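PDB 4HKT: inositol 2-dehydrogenase from Sinorhizobium meliloti, which catalyses the NAD-dependent oxidation of myo-inositol to 2-keto-myo-inositol (scyllo-inosose), the first step of myo-inositol breakdown to acetyl-CoA. Local coordinates for residues Gly142-Val147 against Ile240-Ser245; Phe182-Glu187 against Lys222-Ser227. All coordinates share one frame; numbering follows the deposited sequence.

How the contacts relate
Both contacts involve the mixed sheet of the C-terminal domain, and their centres lie about 9 Å apart. Strand 144-152 joins them: in contact 1 it pairs antiparallel with strand 237-244, and along its other edge it runs parallel to strand 223-229, the strand that contact 2 packs against the end of helix 168-184. Val147 spans this second edge, its N 2.8 Å from Gln223 O and its O 2.9 Å from Ile225 N. Along the chain contact 2 is nested within the loop closed by contact 1. One sheet face, with Val147 and Ala224, meets helix 168-184; the other, with Met146, His243 and Gln223, meets a second subunit of the tetramer.

Contact 1 of 2, residues Gly142-Val147 against Ile240-Ser245; sequences GEVEMV and IEVHGS. With EDO (1,2-ethanediol), chain C.
His243 O takes two consecutive backbone N-H groups, Glu145 N at 2.9 Å and Met146 N at 3.0 Å; the first lies in the carbonyl plane, the second is tilted 21° from it. The extra residue shifts the register by one, after which His243 N bonds back to Met146 O at 2.8 Å, nearly straight. Just beyond the paired strands, Glu143 N reaches Ser245 OG at 2.9 Å, while Ser245 N returns a bond to Glu143 O. The bulge turns Glu145 toward the partner strand. With CG beside its own backbone N (chi1 -71°) and the chain extended beyond, its carboxylate lies over Ser245, OE2 3.4 Å from Ser245 CB, and stands steeply to the His243 ring, the planes 73° apart. Glu145 OE1 forms a salt bridge with Arg231 of the second subunit, and His243 NE2 bonds to Ser229 of that same subunit. An alanine in place of this glutamate is likely to leave that arginine without its carboxylate mate and open a gap beside His243 and Ser245. On the opposite face Val144 CG1 meets Val242 CG1 at 3.9 Å, with Ile136 of helix 127-137 packed on both. This is a classic beta bulge in an antiparallel strand pair, here at the subunit interface of a Gfo/Idh/MocA C-terminal domain.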
loop_
_atom_site.group_PDB
_atom_site.type_symbol
_atom_site.label_atom_id
_atom_site.label_comp_id
_atom_site.label_asym_id
_atom_site.label_seq_id
_atom_site.Cartn_x
_atom_site.Cartn_y
_atom_site.Cartn_z
ATOM N N GLY B 142 21.327 10.217 -0.758
ATOM C CA GLY B 142 22.748 10.277 -1.077
ATOM C C GLY B 142 22.956 10.623 -2.546
ATOM O O GLY B 142 22.159 11.354 -3.105
ATOM N N GLU B 143 24.006 10.082 -3.164
ATOM C CA GLU B 143 24.298 10.379 -4.566
ATOM C C GLU B 143 23.335 9.582 -5.457
ATOM O O GLU B 143 23.110 8.402 -5.225
ATOM C CB GLU B 143 25.745 10.027 -4.941
ATOM C CG GLU B 143 26.770 11.146 -4.798
ATOM C CD GLU B 143 26.502 12.312 -5.734
ATOM O OE1 GLU B 143 26.621 12.163 -6.995
ATOM O OE2 GLU B 143 26.137 13.374 -5.187
ATOM N N VAL B 144 22.787 10.222 -6.474
ATOM C CA VAL B 144 21.893 9.528 -7.423
ATOM C C VAL B 144 22.714 8.464 -8.133
ATOM O O VAL B 144 23.856 8.713 -8.475
ATOM C CB VAL B 144 21.296 10.512 -8.429
ATOM C CG1 VAL B 144 20.603 9.795 -9.590
ATOM C CG2 VAL B 144 20.314 11.406 -7.723
ATOM N N GLU B 145 22.162 7.262 -8.282
ATOM C CA GLU B 145 22.817 6.198 -9.051
ATOM C C GLU B 145 21.966 5.709 -10.287
ATOM O O GLU B 145 22.442 5.678 -11.414
ATOM C CB GLU B 145 23.126 5.035 -8.106
ATOM C CG GLU B 145 24.251 5.404 -7.133
ATOM C CD GLU B 145 24.552 4.397 -6.034
ATOM O OE1 GLU B 145 23.932 3.283 -5.902
ATOM O OE2 GLU B 145 25.449 4.801 -5.235
HETATM N N MSE B 146 20.714 5.309 -10.058
HETATM C CA MSE B 146 19.932 4.637 -11.115
HETATM C C MSE B 146 18.503 5.126 -11.035
HETATM O O MSE B 146 17.906 5.108 -9.974
HETATM C CB MSE B 146 19.993 3.123 -10.914
HETATM C CG MSE B 146 21.451 2.651 -10.912
HETATM SE SE MSE B 146 21.583 0.711 -10.818
HETATM C CE MSE B 146 21.058 0.476 -12.693
ATOM N N VAL B 147 17.973 5.594 -12.151
ATOM C CA VAL B 147 16.631 6.168 -12.251
ATOM C C VAL B 147 15.803 5.221 -13.087
ATOM O O VAL B 147 16.303 4.671 -14.075
ATOM C CB VAL B 147 16.687 7.536 -12.970
ATOM C CG1 VAL B 147 15.291 8.061 -13.312
ATOM C CG2 VAL B 147 17.456 8.519 -12.118
ATOM N N ILE B 240 8.013 7.338 -11.255
ATOM C CA ILE B 240 9.433 7.617 -11.255
ATOM C C ILE B 240 10.013 7.008 -9.981
ATOM O O ILE B 240 9.350 6.911 -8.924
ATOM C CB ILE B 240 9.771 9.109 -11.331
ATOM C CG1 ILE B 240 9.179 9.868 -10.111
ATOM C CG2 ILE B 240 9.258 9.715 -12.631
ATOM C CD1 ILE B 240 9.709 11.282 -9.972
ATOM N N GLU B 241 11.253 6.606 -10.110
ATOM C CA GLU B 241 11.992 5.998 -9.015
ATOM C C GLU B 241 13.451 6.348 -9.147
ATOM O O GLU B 241 14.004 6.345 -10.277
ATOM C CB GLU B 241 11.783 4.486 -9.020
ATOM C CG GLU B 241 12.530 3.836 -7.856
ATOM C CD GLU B 241 12.516 2.316 -7.850
ATOM O OE1 GLU B 241 11.986 1.690 -8.781
ATOM O OE2 GLU B 241 13.048 1.756 -6.860
ATOM N N VAL B 242 14.103 6.644 -8.014
ATOM C CA VAL B 242 15.495 7.017 -8.010
ATOM C C VAL B 242 16.233 6.274 -6.879
ATOM O O VAL B 242 15.909 6.438 -5.679
ATOM C CB VAL B 242 15.691 8.527 -7.839
ATOM C CG1 VAL B 242 17.171 8.857 -7.948
ATOM C CG2 VAL B 242 14.891 9.302 -8.867
ATOM N N HIS B 243 17.162 5.426 -7.285
ATOM C CA HIS B 243 17.988 4.676 -6.359
ATOM C C HIS B 243 19.272 5.467 -6.212
ATOM O O HIS B 243 19.842 5.879 -7.204
ATOM C CB HIS B 243 18.263 3.288 -6.893
ATOM C CG HIS B 243 19.187 2.474 -6.041
ATOM N ND1 HIS B 243 18.866 2.070 -4.765
ATOM C CD2 HIS B 243 20.419 1.972 -6.294
ATOM C CE1 HIS B 243 19.861 1.373 -4.263
ATOM N NE2 HIS B 243 20.807 1.277 -5.179
ATOM N N GLY B 244 19.672 5.694 -4.961
ATOM C CA GLY B 244 20.891 6.439 -4.608
ATOM C C GLY B 244 21.725 5.694 -3.583
ATOM O O GLY B 244 21.348 4.582 -3.150
ATOM N N SER B 245 22.864 6.284 -3.196
ATOM C CA SER B 245 23.843 5.588 -2.334
ATOM C C SER B 245 23.280 5.297 -0.945
ATOM O O SER B 245 23.607 4.276 -0.317
ATOM C CB SER B 245 25.181 6.391 -2.241
ATOM O OG SER B 245 24.953 7.730 -1.826
HETATM C C1 EDO C . 10.547 3.491 -2.393
HETATM O O1 EDO C . 9.402 2.673 -2.677
HETATM C C2 EDO C . 11.558 3.393 -3.539
HETATM O O2 EDO C . 12.181 2.100 -3.577
#

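Contact 2 of 2, residues Phe182-Glu187 against Lys222-Ser227; sequences FLLGEE and KQAIIS
Lys222 NZ and Glu186 OE2 form a salt bridge of 2.9 Å, the amine coming from above the carboxylate plane, 54° out of it. The two side chains cross at about a right angle, and the lysine shaft lies against the acid as well, with Lys222 CD 3.7 Å from Glu186 OE1. Most of the lysine chain is extended; the bend at its last torsion (chi4 77°) turns the amine onto OE2. Next to this pair Leu184 supplies the apolar part: its CD2 touches Lys222 CB at 3.9 Å, the two chains running past each other in opposite directions, and its CD1 lies 4.2 Å from Ala224 CB. Further out, Glu186 OE1 accepts hydrogen bonds from Ser220 and Thr218, which hold the carboxylate from the turn between strands 211-218 and 223-229. The amine has a second acid in Glu143, so the largely buried lysine charge is probably well balanced. Gly185, the first residue beyond the helix to leave helical angles, has a positive phi and probably lets the chain turn so that Glu186 points toward Lys222, just ahead of the strand. Overall, the C-terminal end of helix 168-184 lies on the start of strand 223-229, the helix-on-sheet layering of the alpha/beta C-terminal domain in the Gfo/Idh/MocA family.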
loop_
_atom_site.group_PDB
_atom_site.type_symbol
_atom_site.label_atom_id
_atom_site.label_comp_id
_atom_site.label_asym_id
_atom_site.label_seq_id
_atom_site.Cartn_x
_atom_site.Cartn_y
_atom_site.Cartn_z
ATOM N N PHE B 182 15.924 16.056 -15.115
ATOM C CA PHE B 182 15.461 16.650 -13.847
ATOM C C PHE B 182 15.908 15.821 -12.614
ATOM O O PHE B 182 16.244 16.394 -11.570
ATOM C CB PHE B 182 13.953 16.749 -13.912
ATOM C CG PHE B 182 13.287 17.464 -12.764
ATOM C CD1 PHE B 182 13.543 18.787 -12.501
ATOM C CD2 PHE B 182 12.302 16.813 -12.015
ATOM C CE1 PHE B 182 12.900 19.445 -11.453
ATOM C CE2 PHE B 182 11.637 17.473 -10.976
ATOM C CZ PHE B 182 11.938 18.788 -10.712
ATOM N N LEU B 183 15.870 14.502 -12.733
ATOM C CA LEU B 183 16.137 13.593 -11.623
ATOM C C LEU B 183 17.596 13.232 -11.485
ATOM O O LEU B 183 18.094 13.065 -10.343
ATOM C CB LEU B 183 15.340 12.300 -11.770
ATOM C CG LEU B 183 13.835 12.411 -11.805
ATOM C CD1 LEU B 183 13.183 11.072 -12.056
ATOM C CD2 LEU B 183 13.332 13.001 -10.513
ATOM N N LEU B 184 18.291 13.118 -12.622
ATOM C CA LEU B 184 19.683 12.706 -12.590
ATOM C C LEU B 184 20.571 13.750 -12.004
ATOM O O LEU B 184 21.605 13.402 -11.427
ATOM C CB LEU B 184 20.248 12.390 -13.962
ATOM C CG LEU B 184 19.837 11.059 -14.561
ATOM C CD1 LEU B 184 20.041 11.108 -16.058
ATOM C CD2 LEU B 184 20.591 9.905 -13.916
ATOM N N GLY B 185 20.229 14.999 -12.271
ATOM C CA GLY B 185 21.066 16.129 -11.873
ATOM C C GLY B 185 22.260 16.382 -12.786
ATOM O O GLY B 185 22.979 17.357 -12.602
ATOM N N GLU B 186 22.473 15.521 -13.771
ATOM C CA GLU B 186 23.627 15.634 -14.665
ATOM C C GLU B 186 23.138 15.337 -16.029
ATOM O O GLU B 186 22.105 14.702 -16.175
ATOM C CB GLU B 186 24.689 14.597 -14.345
ATOM C CG GLU B 186 25.313 14.759 -13.008
ATOM C CD GLU B 186 26.321 13.674 -12.708
ATOM O OE1 GLU B 186 26.549 12.736 -13.546
ATOM O OE2 GLU B 186 26.882 13.776 -11.596
ATOM N N GLU B 187 23.885 15.761 -17.034
ATOM C CA GLU B 187 23.478 15.525 -18.401
ATOM C C GLU B 187 23.728 14.076 -18.817
ATOM O O GLU B 187 24.857 13.598 -18.710
ATOM C CB GLU B 187 24.254 16.429 -19.364
ATOM C CG GLU B 187 23.937 17.911 -19.265
ATOM C CD GLU B 187 22.484 18.222 -19.582
ATOM O OE1 GLU B 187 21.830 17.417 -20.304
ATOM O OE2 GLU B 187 22.007 19.264 -19.093
ATOM N N LYS B 222 25.983 7.322 -14.039
ATOM C CA LYS B 222 24.609 7.237 -13.585
ATOM C C LYS B 222 23.717 6.853 -14.773
ATOM O O LYS B 222 23.984 7.287 -15.889
ATOM C CB LYS B 222 24.108 8.544 -13.002
ATOM C CG LYS B 222 24.887 9.088 -11.850
ATOM C CD LYS B 222 24.432 10.508 -11.528
ATOM C CE LYS B 222 24.907 10.987 -10.148
ATOM N NZ LYS B 222 26.322 11.372 -10.106
ATOM N N GLN B 223 22.727 6.001 -14.510
ATOM C CA GLN B 223 21.847 5.464 -15.538
ATOM C C GLN B 223 20.353 5.698 -15.293
ATOM O O GLN B 223 19.857 5.566 -14.157
ATOM C CB GLN B 223 22.103 3.985 -15.671
ATOM C CG GLN B 223 23.513 3.626 -16.144
ATOM C CD GLN B 223 23.955 2.285 -15.600
ATOM O OE1 GLN B 223 23.380 1.277 -15.935
ATOM N NE2 GLN B 223 24.969 2.275 -14.748
ATOM N N ALA B 224 19.639 5.988 -16.383
ATOM C CA ALA B 224 18.195 6.160 -16.352
ATOM C C ALA B 224 17.602 5.228 -17.372
ATOM O O ALA B 224 17.998 5.228 -18.495
ATOM C CB ALA B 224 17.794 7.594 -16.671
ATOM N N ILE B 225 16.678 4.401 -16.925
ATOM C CA ILE B 225 15.951 3.540 -17.775
ATOM C C ILE B 225 14.557 4.119 -17.931
ATOM O O ILE B 225 13.909 4.507 -16.946
ATOM C CB ILE B 225 15.802 2.171 -17.110
ATOM C CG1 ILE B 225 17.143 1.543 -16.821
ATOM C CG2 ILE B 225 15.043 1.225 -18.004
ATOM C CD1 ILE B 225 17.037 0.232 -16.049
ATOM N N ILE B 226 14.071 4.133 -19.156
ATOM C CA ILE B 226 12.755 4.670 -19.431
ATOM C C ILE B 226 11.993 3.586 -20.189
ATOM O O ILE B 226 12.498 3.004 -21.157
ATOM C CB ILE B 226 12.790 5.918 -20.310
ATOM C CG1 ILE B 226 13.438 7.081 -19.612
ATOM C CG2 ILE B 226 11.371 6.279 -20.769
ATOM C CD1 ILE B 226 13.993 8.066 -20.620
ATOM N N SER B 227 10.773 3.343 -19.749
ATOM C CA SER B 227 9.831 2.416 -20.413
ATOM C C SER B 227 8.565 3.190 -20.839
ATOM O O SER B 227 7.981 3.888 -20.020
ATOM C CB SER B 227 9.434 1.374 -19.375
ATOM O OG SER B 227 8.573 0.402 -19.861
#